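Local coordinates for neuraminidase (Influenza A virus, PDB 4GDJ), which is a neuraminidase-like surface protein of a bat influenza A virus whose putative active site has diverged, so that sialic acid removal, the family reaction, is uncertain, at residues M95-R100 and V113-G118; I153-S158 and C202-N207. One frame throughout, in Å; residues are numbered along the deposited sequence.

Interaction 1 of 2, residues M95-R100 and V113-G118; sequences MILPGR and VLVSNG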
# COMPACT_ATOMS: atom_id res chain seq x y z
N MET A 95 -20.22 4.38 -7.02
CA MET A 95 -19.49 5.62 -6.76
C MET A 95 -19.56 5.96 -5.28
O MET A 95 -20.56 5.71 -4.62
CB MET A 95 -20.03 6.80 -7.55
CG MET A 95 -19.27 8.10 -7.24
SD MET A 95 -19.76 9.44 -8.33
CE MET A 95 -18.84 10.83 -7.61
N ILE A 96 -18.47 6.49 -4.75
CA ILE A 96 -18.41 6.79 -3.33
C ILE A 96 -18.28 8.32 -3.19
O ILE A 96 -19.22 8.96 -2.76
CB ILE A 96 -17.28 6.02 -2.66
CG1 ILE A 96 -17.58 4.52 -2.75
CG2 ILE A 96 -17.14 6.42 -1.21
CD1 ILE A 96 -16.54 3.67 -2.09
N LEU A 97 -17.15 8.88 -3.62
CA LEU A 97 -16.89 10.32 -3.47
C LEU A 97 -15.90 10.78 -4.54
O LEU A 97 -15.08 9.99 -5.00
CB LEU A 97 -16.25 10.60 -2.11
CG LEU A 97 -17.07 10.63 -0.83
CD1 LEU A 97 -16.12 10.78 0.36
CD2 LEU A 97 -18.06 11.77 -0.88
N PRO A 98 -15.94 12.06 -4.90
CA PRO A 98 -14.95 12.61 -5.82
C PRO A 98 -13.58 12.64 -5.14
O PRO A 98 -13.52 12.88 -3.93
CB PRO A 98 -15.45 14.05 -6.06
CG PRO A 98 -16.85 14.05 -5.59
CD PRO A 98 -16.87 13.10 -4.44
N GLY A 99 -12.52 12.40 -5.89
CA GLY A 99 -11.18 12.53 -5.35
C GLY A 99 -10.16 11.83 -6.20
O GLY A 99 -10.52 11.08 -7.13
N ARG A 100 -8.89 12.01 -5.86
CA ARG A 100 -7.82 11.51 -6.69
C ARG A 100 -6.87 10.56 -5.97
O ARG A 100 -6.05 9.95 -6.62
CB ARG A 100 -7.03 12.67 -7.27
CG ARG A 100 -6.28 13.45 -6.24
CD ARG A 100 -5.34 14.45 -6.91
NE ARG A 100 -6.11 15.51 -7.53
CZ ARG A 100 -6.51 16.60 -6.88
NH1 ARG A 100 -6.17 16.78 -5.60
NH2 ARG A 100 -7.22 17.53 -7.51
N VAL A 113 -13.90 5.35 4.84
CA VAL A 113 -13.32 5.69 3.54
C VAL A 113 -12.78 7.11 3.58
O VAL A 113 -13.43 8.01 4.15
CB VAL A 113 -14.38 5.60 2.41
CG1 VAL A 113 -13.80 6.09 1.13
CG2 VAL A 113 -14.91 4.19 2.23
N LEU A 114 -11.60 7.31 3.01
CA LEU A 114 -10.96 8.61 2.92
C LEU A 114 -10.65 8.94 1.47
O LEU A 114 -10.17 8.08 0.73
CB LEU A 114 -9.65 8.64 3.72
CG LEU A 114 -9.68 8.33 5.22
CD1 LEU A 114 -9.57 6.79 5.47
CD2 LEU A 114 -8.58 9.05 5.97
N VAL A 115 -10.93 10.17 1.04
CA VAL A 115 -10.46 10.60 -0.28
C VAL A 115 -9.78 11.96 -0.17
O VAL A 115 -10.11 12.73 0.72
CB VAL A 115 -11.62 10.72 -1.28
CG1 VAL A 115 -12.28 9.40 -1.47
CG2 VAL A 115 -12.62 11.77 -0.79
N SER A 116 -8.82 12.23 -1.04
CA SER A 116 -8.25 13.56 -1.10
C SER A 116 -8.75 14.28 -2.32
O SER A 116 -9.02 13.68 -3.36
CB SER A 116 -6.73 13.52 -1.18
OG SER A 116 -6.33 12.91 -2.41
N ASN A 117 -8.80 15.60 -2.22
CA ASN A 117 -9.24 16.41 -3.34
C ASN A 117 -8.74 17.84 -3.12
O ASN A 117 -8.16 18.16 -2.07
CB ASN A 117 -10.77 16.39 -3.44
CG ASN A 117 -11.27 16.68 -4.85
OD1 ASN A 117 -10.49 16.73 -5.79
ND2 ASN A 117 -12.58 16.85 -4.99
N GLY A 118 -8.96 18.69 -4.11
CA GLY A 118 -8.54 20.08 -4.01
C GLY A 118 -7.09 20.19 -4.45
O GLY A 118 -6.49 19.19 -4.83
O HOH W 1 -4.46 14.52 -3.55

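Interaction 2 of 2, residues I153-S158 and C202-N207; sequences ICVEGS and CYTINN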
# COMPACT_ATOMS: atom_id res chain seq x y z
N ILE A 153 -5.75 0.43 8.17
CA ILE A 153 -5.63 -0.74 9.09
C ILE A 153 -6.42 -0.45 10.35
O ILE A 153 -6.18 0.54 11.03
CB ILE A 153 -4.17 -1.00 9.50
CG1 ILE A 153 -3.32 -1.36 8.30
CG2 ILE A 153 -4.09 -2.13 10.54
CD1 ILE A 153 -3.80 -2.57 7.54
N CYS A 154 -7.40 -1.29 10.63
CA CYS A 154 -8.27 -1.15 11.78
C CYS A 154 -7.91 -2.19 12.79
O CYS A 154 -7.81 -3.34 12.44
CB CYS A 154 -9.71 -1.36 11.37
SG CYS A 154 -10.32 0.01 10.35
N VAL A 155 -7.72 -1.78 14.04
CA VAL A 155 -7.40 -2.67 15.15
C VAL A 155 -8.30 -2.28 16.33
O VAL A 155 -8.18 -1.18 16.84
CB VAL A 155 -5.96 -2.47 15.58
CG1 VAL A 155 -5.71 -3.17 16.91
CG2 VAL A 155 -5.01 -2.96 14.50
N GLU A 156 -9.21 -3.16 16.72
CA GLU A 156 -10.08 -2.92 17.87
C GLU A 156 -10.82 -1.59 17.76
O GLU A 156 -10.81 -0.77 18.67
CB GLU A 156 -9.26 -2.96 19.15
CG GLU A 156 -8.70 -4.35 19.45
CD GLU A 156 -7.79 -4.40 20.67
OE1 GLU A 156 -7.40 -3.33 21.20
OE2 GLU A 156 -7.46 -5.53 21.12
N GLY A 157 -11.44 -1.37 16.60
CA GLY A 157 -12.26 -0.20 16.40
C GLY A 157 -11.52 1.08 16.11
O GLY A 157 -12.17 2.07 15.81
N SER A 158 -10.19 1.10 16.20
CA SER A 158 -9.42 2.24 15.70
C SER A 158 -8.82 1.97 14.35
O SER A 158 -8.28 0.90 14.12
CB SER A 158 -8.28 2.61 16.64
OG SER A 158 -8.80 3.07 17.85
N CYS A 202 0.22 -1.42 4.06
CA CYS A 202 0.31 -1.84 5.44
C CYS A 202 -0.47 -3.12 5.72
O CYS A 202 -1.42 -3.45 5.01
CB CYS A 202 -0.27 -0.76 6.35
SG CYS A 202 0.41 0.89 6.09
N TYR A 203 -0.05 -3.85 6.75
CA TYR A 203 -0.81 -4.99 7.25
C TYR A 203 -0.56 -5.00 8.73
O TYR A 203 0.28 -4.28 9.23
CB TYR A 203 -0.38 -6.32 6.61
CG TYR A 203 1.03 -6.69 6.96
CD1 TYR A 203 2.10 -6.17 6.24
CD2 TYR A 203 1.28 -7.52 8.03
CE1 TYR A 203 3.37 -6.48 6.57
CE2 TYR A 203 2.57 -7.85 8.37
CZ TYR A 203 3.60 -7.34 7.64
OH TYR A 203 4.88 -7.65 8.02
N THR A 204 -1.32 -5.81 9.46
CA THR A 204 -1.12 -5.92 10.89
C THR A 204 -1.02 -7.37 11.32
O THR A 204 -1.77 -8.22 10.87
CB THR A 204 -2.25 -5.22 11.68
OG1 THR A 204 -1.96 -5.26 13.08
CG2 THR A 204 -3.59 -5.83 11.41
N ILE A 205 -0.07 -7.62 12.21
CA ILE A 205 0.08 -8.91 12.88
C ILE A 205 0.45 -8.65 14.34
O ILE A 205 1.38 -7.89 14.62
CB ILE A 205 1.17 -9.75 12.23
CG1 ILE A 205 0.71 -10.20 10.85
CG2 ILE A 205 1.49 -10.96 13.10
CD1 ILE A 205 1.78 -10.96 10.09
N ASN A 206 -0.31 -9.22 15.26
CA ASN A 206 -0.02 -9.10 16.69
C ASN A 206 -0.05 -7.67 17.21
O ASN A 206 0.84 -7.24 17.94
CB ASN A 206 1.33 -9.75 16.99
CG ASN A 206 1.27 -11.28 16.91
OD1 ASN A 206 0.22 -11.89 17.16
ND2 ASN A 206 2.40 -11.89 16.57
N ASN A 207 -1.09 -6.95 16.84
CA ASN A 207 -1.22 -5.51 17.11
C ASN A 207 0.04 -4.64 16.86
O ASN A 207 0.15 -3.53 17.38
CB ASN A 207 -1.80 -5.27 18.52
CG ASN A 207 -3.24 -5.77 18.66
OD1 ASN A 207 -3.95 -5.98 17.67
ND2 ASN A 207 -3.67 -5.96 19.90

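Interaction 1 of 2, residues M95-R100 and V113-G118
Ile-96, Leu-97 and Arg-100 join two neighbouring blades of the beta propeller, packing the edge strand 94-98 of one sheet and the short linker after it onto strand 111-117 of the next. The axes of 95-98 and 113-117 come within 7.7 Å, their directions 37° apart. Ile-96 and Leu-97 form a classic beta bulge opposite Leu-79, and both side chains turn to the second blade. The CG2 methyl of Ile-96 meets CG1 of Val-113 at 4.1 Å, while Leu-97 crosses Val-115 at about a right angle, CD1 lying 3.8 Å from Val-115 CG2. Val-115 chi1 of -62° puts CG1 anti to the carbonyl carbon and CG2 between that carbon and the backbone N, 3.4 Å from Pro-98 O. Beyond Gly-99 the contact becomes polar. Arg-100 N donates to Ser-116 O at 3.0 Å, and the Ser-116 hydroxyl is hydrogen-bonded to Ser-101 OG and a water. A bend at chi3 (70°) brings the Arg-100 guanidinium edge-on to Gly-118 O, with NH1 at 2.6 Å in the carbonyl plane and NH2 weakly at 3.2 Å. Asn-117 OD1 sits over one guanidinium face, 3.8 Å from Arg-100 NH2 without bonding it, and weakly accepts Gly-118 N. Since Arg-119 NH1 lies close to Arg-100 NH2, the Gly-118 carbonyl and Asn-117 OD1 probably offset part of that like-charge proximity.

Interaction 2 of 2, residues I153-S158 and C202-N207
The strands carrying Ile-153 and Thr-204 run in nearly the same direction, the axes of 153-155 and 202-205 coming within 7.6 Å at 22° to each other, and no hydrogen bond joins the two segments. Strands 153-155 and 200-205 each begin a four-stranded antiparallel blade of the neuraminidase beta propeller, so the two blades meet here through side chains. Ile-153 carries the apolar part of the contact. Its CG1 touches Cys-202 CB at 3.7 Å, and CG2 rests against both CB and CG2 of Thr-204, 3.8 Å from each. With CG1 anti to the carbonyl carbon (chi1 -63°) and a bend at chi2, Ile-153 carries CD1 to the backbone of strand 200-205, 3.6 Å from Cys-202 O. Ile-209 of the following strand also touches Ile-153 and Thr-204. Cys-154 and Cys-202 form disulfides with Cys-159 and Cys-211, each tying two strands of one blade. Farther along, a type I' turn from Val-155 to Ser-158 reverses the chain, closed by paired backbone bonds between its end residues. At the first position of the turn, Val-155 CG1 lies 3.4 Å from OD1 of Asn-207, an exposed and poorly ordered residue. Glu-156 reaches the same amide, but its carboxylate is turned 74° from the amide plane and the two groups do not bond. The Thr-204 hydroxyl is engaged within its own blade: OG1 bonds to the Leu-208 carbonyl, while its closest approach to the facing segment is 4.1 Å, to Val-155 CG2.

From the N terminus, the chain completes the blade of strands 39-48 to 94-98 and passes directly into the next one. Interaction 1 closes a short loop of 12 residues there, which takes in strand 101-106 and the turn into strand 111-117. The chain then finishes that second blade with strands 124-129 and 132-138 before entering interaction 2. This closes a longer loop of 43 residues, holding the remaining three strands of the blade that starts at 153-155. The two loops follow in series, neither enclosing nor crossing the other. Their centres lie about 23 Å apart, and together they tie two successive, separate pairs of blades in the propeller.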